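Local structure of 223aa long hypothetical arylmalonate decarboxylase (Sulfolobus tokodaii, 2DGD) at residues 101-106 with 198-203; 111-116 with 174-179; 73-78 with 94-99. The protein is of unknown function but is probably an octameric alpha/beta lyase that decarboxylates arylmalonates. All blocks are in the same frame, centred on the assembly; numbering follows the deposited sequence.

Interaction 1 of 3, residues 101-106 with 198-203; sequences ELLKKL and PVVSEN
Leu103 and Val200 pair at 8.0 Å between their CA atoms and Leu106 and Pro198 at 8.2 Å between theirs, so that the last turn of helix 95-105 lies over strand 199-201 at a distance bridged by side chains alone. Val200 is the hub. Its CG1 stands anti to the backbone N (chi1 -179°) and CG2 anti to the carbonyl carbon, and each methyl meets a leucine of the helix. Leu102 brings CD2 across the valine at an oblique angle, 3.7 Å from Val200 CG1 and almost as near to CG2, so one leucine methyl rests against both branches. Leu103 adds its own CD2 at 4.1 Å from Val200 CG2; its CG lies beside the backbone N (chi1 -71°), and this swings the branch in toward the strand although the CB sets off along the flank. Leu106, the first residue to leave helical geometry, points CD1 at the proline ring, 3.7 Å from Pro198 CB, the two side chains passing in opposite directions. The same methyl grazes Val200 CG2 at 4.3 Å, joining the proline patch to the valine patch. Trp208 of helix 202-214 and the C-terminal Phe223 pack against Leu102, and Phe223 also reaches Pro198, so the cluster continues beyond the helix-strand pair. Val199, turned the other way, meets Val188, Leu191 and His192 of helix 187-195. At the end of the strand, Ser201 serves as N-cap of helix 202-214, its OG bonded to Ala204 N. An outer strand of the four-stranded parallel sheet, with helix 95-105 over one face and helix 187-195 over the other, is characteristic of a three-layer alpha/beta/alpha sandwich, as in the Asp/Glu racemase superfamily.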
loop_
_atom_site.group_PDB
_atom_site.type_symbol
_atom_site.label_atom_id
_atom_site.label_comp_id
_atom_site.label_asym_id
_atom_site.label_seq_id
_atom_site.Cartn_x
_atom_site.Cartn_y
_atom_site.Cartn_z
ATOM N N GLU A 101 1.404 38.733 0.254
ATOM C CA GLU A 101 2.290 38.366 1.350
ATOM C C GLU A 101 3.109 37.127 1.012
ATOM O O GLU A 101 4.304 37.069 1.299
ATOM C CB GLU A 101 1.487 38.129 2.632
ATOM C CG GLU A 101 0.752 39.375 3.130
ATOM C CD GLU A 101 1.691 40.536 3.460
ATOM O OE1 GLU A 101 1.194 41.668 3.636
ATOM O OE2 GLU A 101 2.922 40.317 3.551
ATOM N N LEU A 102 2.468 36.145 0.385
ATOM C CA LEU A 102 3.154 34.916 0.010
ATOM C C LEU A 102 4.265 35.176 -1.000
ATOM O O LEU A 102 5.376 34.667 -0.852
ATOM C CB LEU A 102 2.160 33.907 -0.565
ATOM C CG LEU A 102 2.752 32.551 -0.962
ATOM C CD1 LEU A 102 3.479 31.922 0.209
ATOM C CD2 LEU A 102 1.637 31.643 -1.444
ATOM N N LEU A 103 3.965 35.967 -2.028
ATOM C CA LEU A 103 4.960 36.296 -3.045
ATOM C C LEU A 103 6.117 37.062 -2.414
ATOM O O LEU A 103 7.286 36.830 -2.736
ATOM C CB LEU A 103 4.336 37.131 -4.164
ATOM C CG LEU A 103 3.373 36.395 -5.092
ATOM C CD1 LEU A 103 2.781 37.370 -6.093
ATOM C CD2 LEU A 103 4.104 35.286 -5.802
ATOM N N LYS A 104 5.789 37.977 -1.507
ATOM C CA LYS A 104 6.816 38.753 -0.839
ATOM C C LYS A 104 7.682 37.829 -0.004
ATOM O O LYS A 104 8.906 37.886 -0.067
ATOM C CB LYS A 104 6.192 39.829 0.050
ATOM C CG LYS A 104 6.092 41.199 -0.599
ATOM C CD LYS A 104 5.562 42.230 0.397
ATOM C CE LYS A 104 6.444 42.343 1.652
ATOM N NZ LYS A 104 5.887 43.288 2.666
ATOM N N LYS A 105 7.047 36.968 0.779
ATOM C CA LYS A 105 7.800 36.050 1.610
ATOM C C LYS A 105 8.684 35.155 0.751
ATOM O O LYS A 105 9.702 34.651 1.212
ATOM C CB LYS A 105 6.852 35.208 2.468
ATOM C CG LYS A 105 7.558 34.235 3.398
ATOM C CD LYS A 105 6.599 33.653 4.436
ATOM C CE LYS A 105 7.186 32.403 5.117
ATOM N NZ LYS A 105 7.254 31.221 4.192
ATOM N N LEU A 106 8.300 34.975 -0.507
ATOM C CA LEU A 106 9.071 34.143 -1.425
ATOM C C LEU A 106 10.106 34.954 -2.207
ATOM O O LEU A 106 10.717 34.447 -3.149
ATOM C CB LEU A 106 8.136 33.436 -2.406
ATOM C CG LEU A 106 7.207 32.346 -1.876
ATOM C CD1 LEU A 106 6.265 31.896 -2.989
ATOM C CD2 LEU A 106 8.025 31.177 -1.358
ATOM N N PRO A 198 7.933 28.710 -7.706
ATOM C CA PRO A 198 6.617 28.728 -7.069
ATOM C C PRO A 198 5.500 29.143 -8.031
ATOM O O PRO A 198 5.642 30.089 -8.805
ATOM C CB PRO A 198 6.807 29.710 -5.911
ATOM C CG PRO A 198 7.893 30.609 -6.393
ATOM C CD PRO A 198 8.849 29.664 -7.064
ATOM N N VAL A 199 4.404 28.397 -8.000
ATOM C CA VAL A 199 3.248 28.690 -8.831
ATOM C C VAL A 199 2.138 28.927 -7.821
ATOM O O VAL A 199 1.638 27.981 -7.215
ATOM C CB VAL A 199 2.900 27.501 -9.744
ATOM C CG1 VAL A 199 1.656 27.816 -10.561
ATOM C CG2 VAL A 199 4.071 27.207 -10.665
ATOM N N VAL A 200 1.770 30.192 -7.635
ATOM C CA VAL A 200 0.761 30.571 -6.646
ATOM C C VAL A 200 -0.642 30.846 -7.172
ATOM O O VAL A 200 -0.855 31.767 -7.965
ATOM C CB VAL A 200 1.223 31.823 -5.864
ATOM C CG1 VAL A 200 0.193 32.203 -4.813
ATOM C CG2 VAL A 200 2.569 31.564 -5.225
ATOM N N SER A 201 -1.606 30.054 -6.722
ATOM C CA SER A 201 -2.988 30.259 -7.138
ATOM C C SER A 201 -3.653 31.014 -6.007
ATOM O O SER A 201 -3.210 30.949 -4.861
ATOM C CB SER A 201 -3.708 28.934 -7.339
ATOM O OG SER A 201 -4.004 28.351 -6.090
ATOM N N GLU A 202 -4.725 31.720 -6.323
ATOM C CA GLU A 202 -5.408 32.508 -5.316
ATOM C C GLU A 202 -5.953 31.644 -4.183
ATOM O O GLU A 202 -5.883 32.034 -3.010
ATOM C CB GLU A 202 -6.520 33.324 -5.976
ATOM C CG GLU A 202 -7.008 34.476 -5.135
ATOM C CD GLU A 202 -7.645 35.571 -5.961
ATOM O OE1 GLU A 202 -8.300 36.454 -5.366
ATOM O OE2 GLU A 202 -7.482 35.556 -7.203
ATOM N N ASN A 203 -6.471 30.464 -4.518
ATOM C CA ASN A 203 -7.009 29.588 -3.494
ATOM C C ASN A 203 -5.925 29.054 -2.573
ATOM O O ASN A 203 -6.108 29.020 -1.359
ATOM C CB ASN A 203 -7.798 28.435 -4.121
ATOM C CG ASN A 203 -9.092 28.899 -4.760
ATOM O OD1 ASN A 203 -9.687 29.885 -4.327
ATOM N ND2 ASN A 203 -9.541 28.184 -5.785
#

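Interaction 2 of 3, residues 111-116 with 174-179; sequences LWIGTP and AVYIAC
Leu111 and Tyr176 both hold CG anti to the backbone N (chi1 -174° and 165°), which carries Leu111 CD1 across the strand gap to 3.9 Å from Tyr176 CB. Ile113 follows on the same face: its CG2 lies 4.2 Å from Tyr176 CD2, meeting the ring at a slant. On the opposite face Trp112 and Val175 run side by side in one direction, with Trp112 CE3 4.1 Å from Val175 CG1. The indole also reaches along its own strand over Gly114, where no side chain stands in its way.

The strands are parallel, and a ladder of backbone bonds zips them together. Trp112 N donates to Ala174 O at 3.2 Å and Tyr176 N to Trp112 O at 2.9 Å. Gly114 N then donates to Tyr176 O at 2.8 Å, nearly straight at 172°, and Ala178 N to Gly114 O at 2.9 Å. Past the ladder, Pro116 CG packs on Cys179 CB at 3.7 Å. Ala178 N sits over the centre of one face of the Tyr176 ring; the Trp129 ring and Val99 also meet this tyrosine, whereas Val169 touches both Trp112 and Val175. The Thr115 hydroxyl is bonded to that of Thr122 and to Tyr117 N.

Buried amides thus pay for one another along the sheet, and apolar side chains line both faces. At the C-terminal edge, the end of a parallel sheet where this superfamily has its active site, the pattern changes: Cys179 N is taken up by the Glu202 carboxylate, which probably helps to fix the loop carrying the cysteine.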
loop_
_atom_site.group_PDB
_atom_site.type_symbol
_atom_site.label_atom_id
_atom_site.label_comp_id
_atom_site.label_asym_id
_atom_site.label_seq_id
_atom_site.Cartn_x
_atom_site.Cartn_y
_atom_site.Cartn_z
ATOM N N LEU A 111 7.252 38.551 -12.115
ATOM C CA LEU A 111 6.054 37.732 -12.068
ATOM C C LEU A 111 5.367 37.507 -13.422
ATOM O O LEU A 111 5.331 38.405 -14.273
ATOM C CB LEU A 111 5.066 38.395 -11.103
ATOM C CG LEU A 111 3.765 37.693 -10.728
ATOM C CD1 LEU A 111 4.080 36.488 -9.857
ATOM C CD2 LEU A 111 2.859 38.653 -9.978
ATOM N N TRP A 112 4.838 36.299 -13.618
ATOM C CA TRP A 112 4.097 35.973 -14.830
ATOM C C TRP A 112 2.675 35.748 -14.319
ATOM O O TRP A 112 2.469 35.001 -13.354
ATOM C CB TRP A 112 4.617 34.702 -15.481
ATOM C CG TRP A 112 4.096 34.544 -16.884
ATOM C CD1 TRP A 112 4.703 34.964 -18.036
ATOM C CD2 TRP A 112 2.834 33.980 -17.279
ATOM N NE1 TRP A 112 3.899 34.699 -19.118
ATOM C CE2 TRP A 112 2.748 34.095 -18.686
ATOM C CE3 TRP A 112 1.768 33.390 -16.581
ATOM C CZ2 TRP A 112 1.642 33.642 -19.410
ATOM C CZ3 TRP A 112 0.663 32.937 -17.305
ATOM C CH2 TRP A 112 0.612 33.067 -18.707
ATOM N N ILE A 113 1.695 36.386 -14.953
ATOM C CA ILE A 113 0.311 36.273 -14.502
ATOM C C ILE A 113 -0.664 35.564 -15.440
ATOM O O ILE A 113 -0.822 35.941 -16.600
ATOM C CB ILE A 113 -0.255 37.673 -14.184
ATOM C CG1 ILE A 113 0.555 38.304 -13.058
ATOM C CG2 ILE A 113 -1.722 37.587 -13.800
ATOM C CD1 ILE A 113 0.245 39.762 -12.841
ATOM N N GLY A 114 -1.328 34.537 -14.918
ATOM C CA GLY A 114 -2.311 33.817 -15.701
ATOM C C GLY A 114 -3.682 34.110 -15.124
ATOM O O GLY A 114 -3.834 34.151 -13.907
ATOM N N THR A 115 -4.678 34.333 -15.977
ATOM C CA THR A 115 -6.035 34.619 -15.506
ATOM C C THR A 115 -7.079 33.908 -16.369
ATOM O O THR A 115 -6.763 33.343 -17.416
ATOM C CB THR A 115 -6.369 36.134 -15.549
ATOM O OG1 THR A 115 -6.814 36.485 -16.862
ATOM C CG2 THR A 115 -5.159 36.968 -15.211
ATOM N N PRO A 116 -8.339 33.906 -15.922
ATOM C CA PRO A 116 -9.369 33.244 -16.720
ATOM C C PRO A 116 -10.177 34.288 -17.498
ATOM O O PRO A 116 -11.045 33.948 -18.295
ATOM C CB PRO A 116 -10.201 32.544 -15.658
ATOM C CG PRO A 116 -10.229 33.564 -14.573
ATOM C CD PRO A 116 -8.796 34.092 -14.532
ATOM N N ALA A 174 8.203 33.625 -10.215
ATOM C CA ALA A 174 7.040 32.845 -9.834
ATOM C C ALA A 174 5.890 33.156 -10.768
ATOM O O ALA A 174 5.913 34.161 -11.478
ATOM C CB ALA A 174 6.640 33.173 -8.398
ATOM N N VAL A 175 4.890 32.283 -10.757
ATOM C CA VAL A 175 3.694 32.446 -11.567
ATOM C C VAL A 175 2.518 32.645 -10.622
ATOM O O VAL A 175 2.471 32.062 -9.532
ATOM C CB VAL A 175 3.413 31.192 -12.419
ATOM C CG1 VAL A 175 2.028 31.281 -13.026
ATOM C CG2 VAL A 175 4.464 31.039 -13.507
ATOM N N TYR A 176 1.571 33.476 -11.034
ATOM C CA TYR A 176 0.387 33.719 -10.225
ATOM C C TYR A 176 -0.837 33.462 -11.081
ATOM O O TYR A 176 -0.933 33.977 -12.191
ATOM C CB TYR A 176 0.369 35.165 -9.711
ATOM C CG TYR A 176 -0.976 35.610 -9.161
ATOM C CD1 TYR A 176 -1.576 34.945 -8.091
ATOM C CD2 TYR A 176 -1.656 36.687 -9.725
ATOM C CE1 TYR A 176 -2.824 35.342 -7.598
ATOM C CE2 TYR A 176 -2.900 37.092 -9.241
ATOM C CZ TYR A 176 -3.479 36.415 -8.178
ATOM O OH TYR A 176 -4.717 36.809 -7.710
ATOM N N ILE A 177 -1.765 32.655 -10.575
ATOM C CA ILE A 177 -2.993 32.359 -11.306
ATOM C C ILE A 177 -4.159 32.973 -10.543
ATOM O O ILE A 177 -4.516 32.506 -9.460
ATOM C CB ILE A 177 -3.197 30.838 -11.458
ATOM C CG1 ILE A 177 -2.011 30.237 -12.207
ATOM C CG2 ILE A 177 -4.461 30.551 -12.238
ATOM C CD1 ILE A 177 -2.033 28.728 -12.283
ATOM N N ALA A 178 -4.750 34.017 -11.117
ATOM C CA ALA A 178 -5.856 34.739 -10.488
ATOM C C ALA A 178 -7.233 34.076 -10.541
ATOM O O ALA A 178 -7.487 33.204 -11.364
ATOM C CB ALA A 178 -5.944 36.137 -11.079
ATOM N N CYS A 179 -8.101 34.522 -9.638
ATOM C CA CYS A 179 -9.489 34.072 -9.488
ATOM C C CYS A 179 -9.673 32.779 -8.699
ATOM O O CYS A 179 -9.066 31.747 -9.003
ATOM C CB CYS A 179 -10.195 33.941 -10.846
ATOM S SG CYS A 179 -12.003 34.184 -10.723
#

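Interaction 3 of 3, residues 73-78 with 94-99; sequences GRTYGT and IPEESV
Thr78 lays its methyl against the branch methyl of Ile94, CG2 to CG2 at 4.0 Å, the two side chains sliding past each other in opposite directions. The rotation that does this (chi1 61°) leaves Thr78 OG1 in the position between backbone N and carbonyl carbon, from which it faces back toward Thr75 O; the backbone N of Thr78 is bonded to that same carbonyl, closing a type II beta turn with Gly77 at its third position. Toward the helix, OG1 remains 4.2 Å from Glu96 OE2, too far for a bond. Glu96 starts with CG anti to its N and then bends at chi2 (145°), bringing the carboxylate up to the loop, where OE1 lies 4.4 Å from Thr75 CG2. At the start of the loop, Gly73 CA faces the proline ring at 4.4 Å from Pro95 CG.

Two waters supply the polar links. One donates to Arg74 O at 3.0 Å and accepts from Glu96 N at 3.3 Å, thereby serving an amide in the first turn of helix 95-105. The residue at the N-cap there is Ile94, whose side chain has no capping group. The second water donates to Thr78 O at 3.3 Å and, weakly, to Glu97 OE1 at 3.4 Å; the same glutamate oxygen makes a salt bridge with Lys86.

Beyond the pair, Gly73 O is bonded to the hydroxyl of Thr180, and Glu96 packs on Trp129 and His79, its OE1 close to Glu125 OE2. The loop after strand 69-72, of the three-stranded sheet, thus meets the start of helix 95-105, which packs against the four-stranded sheet. A few apolar touches and the two waters join them, and direct polar pairing between the segments is absent.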
loop_
_atom_site.group_PDB
_atom_site.type_symbol
_atom_site.label_atom_id
_atom_site.label_comp_id
_atom_site.label_asym_id
_atom_site.label_seq_id
_atom_site.Cartn_x
_atom_site.Cartn_y
_atom_site.Cartn_z
ATOM N N GLY A 73 -13.866 34.910 -0.174
ATOM C CA GLY A 73 -13.514 34.393 -1.483
ATOM C C GLY A 73 -14.046 35.083 -2.715
ATOM O O GLY A 73 -14.464 34.422 -3.658
ATOM N N ARG A 74 -14.037 36.407 -2.721
ATOM C CA ARG A 74 -14.511 37.158 -3.878
ATOM C C ARG A 74 -13.456 38.196 -4.203
ATOM O O ARG A 74 -12.542 38.434 -3.406
ATOM C CB ARG A 74 -15.828 37.864 -3.566
ATOM C CG ARG A 74 -16.902 36.960 -3.020
ATOM C CD ARG A 74 -18.135 37.755 -2.653
ATOM N NE ARG A 74 -18.725 38.411 -3.813
ATOM C CZ ARG A 74 -19.796 39.196 -3.761
ATOM N NH1 ARG A 74 -20.266 39.750 -4.868
ATOM N NH2 ARG A 74 -20.394 39.437 -2.603
ATOM N N THR A 75 -13.566 38.801 -5.379
ATOM C CA THR A 75 -12.622 39.837 -5.769
ATOM C C THR A 75 -13.399 41.128 -5.612
ATOM O O THR A 75 -12.832 42.201 -5.409
ATOM C CB THR A 75 -12.167 39.674 -7.238
ATOM O OG1 THR A 75 -11.595 38.373 -7.420
ATOM C CG2 THR A 75 -11.120 40.725 -7.592
ATOM N N TYR A 76 -14.718 40.985 -5.687
ATOM C CA TYR A 76 -15.647 42.093 -5.567
ATOM C C TYR A 76 -15.437 42.874 -4.274
ATOM O O TYR A 76 -15.475 42.311 -3.184
ATOM C CB TYR A 76 -17.075 41.546 -5.646
ATOM C CG TYR A 76 -18.175 42.570 -5.498
ATOM C CD1 TYR A 76 -18.686 42.894 -4.246
ATOM C CD2 TYR A 76 -18.742 43.178 -6.619
ATOM C CE1 TYR A 76 -19.747 43.793 -4.110
ATOM C CE2 TYR A 76 -19.802 44.080 -6.500
ATOM C CZ TYR A 76 -20.302 44.379 -5.243
ATOM O OH TYR A 76 -21.365 45.246 -5.119
ATOM N N GLY A 77 -15.194 44.174 -4.413
ATOM C CA GLY A 77 -14.997 45.032 -3.259
ATOM C C GLY A 77 -13.633 44.971 -2.599
ATOM O O GLY A 77 -13.382 45.697 -1.640
ATOM N N THR A 78 -12.740 44.130 -3.107
ATOM C CA THR A 78 -11.423 43.999 -2.505
ATOM C C THR A 78 -10.412 45.054 -2.948
ATOM O O THR A 78 -9.486 45.384 -2.205
ATOM C CB THR A 78 -10.832 42.598 -2.770
ATOM O OG1 THR A 78 -10.698 42.385 -4.180
ATOM C CG2 THR A 78 -11.736 41.529 -2.184
ATOM N N ILE A 94 -8.239 37.839 2.991
ATOM C CA ILE A 94 -8.553 38.284 1.643
ATOM C C ILE A 94 -7.521 37.636 0.734
ATOM O O ILE A 94 -6.370 38.050 0.707
ATOM C CB ILE A 94 -8.486 39.823 1.533
ATOM C CG1 ILE A 94 -9.546 40.442 2.450
ATOM C CG2 ILE A 94 -8.729 40.263 0.093
ATOM C CD1 ILE A 94 -9.520 41.947 2.490
ATOM N N PRO A 95 -7.925 36.596 -0.016
ATOM C CA PRO A 95 -7.018 35.883 -0.921
ATOM C C PRO A 95 -6.026 36.738 -1.706
ATOM O O PRO A 95 -4.842 36.402 -1.775
ATOM C CB PRO A 95 -7.970 35.072 -1.814
ATOM C CG PRO A 95 -9.318 35.701 -1.605
ATOM C CD PRO A 95 -9.305 36.109 -0.174
ATOM N N GLU A 96 -6.492 37.842 -2.283
ATOM C CA GLU A 96 -5.620 38.723 -3.055
ATOM C C GLU A 96 -4.454 39.247 -2.208
ATOM O O GLU A 96 -3.318 39.312 -2.672
ATOM C CB GLU A 96 -6.436 39.888 -3.622
ATOM C CG GLU A 96 -5.646 40.819 -4.518
ATOM C CD GLU A 96 -6.479 41.365 -5.665
ATOM O OE1 GLU A 96 -6.827 40.586 -6.589
ATOM O OE2 GLU A 96 -6.787 42.577 -5.639
ATOM N N GLU A 97 -4.739 39.615 -0.964
ATOM C CA GLU A 97 -3.708 40.111 -0.065
ATOM C C GLU A 97 -2.794 38.976 0.393
ATOM O O GLU A 97 -1.626 39.197 0.702
ATOM C CB GLU A 97 -4.348 40.783 1.152
ATOM C CG GLU A 97 -5.185 42.011 0.819
ATOM C CD GLU A 97 -5.649 42.781 2.064
ATOM O OE1 GLU A 97 -6.346 43.814 1.890
ATOM O OE2 GLU A 97 -5.318 42.363 3.207
ATOM N N SER A 98 -3.335 37.763 0.440
ATOM C CA SER A 98 -2.570 36.585 0.846
ATOM C C SER A 98 -1.514 36.317 -0.214
ATOM O O SER A 98 -0.369 35.987 0.099
ATOM C CB SER A 98 -3.488 35.368 0.968
ATOM O OG SER A 98 -4.519 35.594 1.907
ATOM N N VAL A 99 -1.914 36.454 -1.474
ATOM C CA VAL A 99 -1.012 36.248 -2.595
ATOM C C VAL A 99 0.167 37.196 -2.466
ATOM O O VAL A 99 1.317 36.805 -2.639
ATOM C CB VAL A 99 -1.714 36.532 -3.935
ATOM C CG1 VAL A 99 -0.713 36.451 -5.071
ATOM C CG2 VAL A 99 -2.844 35.543 -4.148
HETATM O O HOH W 1 -9.566 38.125 -3.434
HETATM O O HOH W 2 -6.588 43.990 -1.525
#

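From the N terminus, interaction 3 comes first: it closes a short loop holding helix 82-88 and brings the loop after strand 69-72, in the three-stranded sheet, to the start of helix 95-105. The far end of that helix opens interaction 1, whose much longer loop ends at strand 199-201. Interaction 2 is nested inside it, pairing the two central strands of the four-stranded sheet. Interaction 3 and interaction 1 are in series and share helix 95-105, whose start meets the loop from the three-stranded sheet and whose end packs on the four-stranded one. Neighbouring strands bind interactions 1 and 2, with Val200 N bonded to Val175 O, while Glu202 reaches both Cys179 and Pro95, drawing all three contacts together.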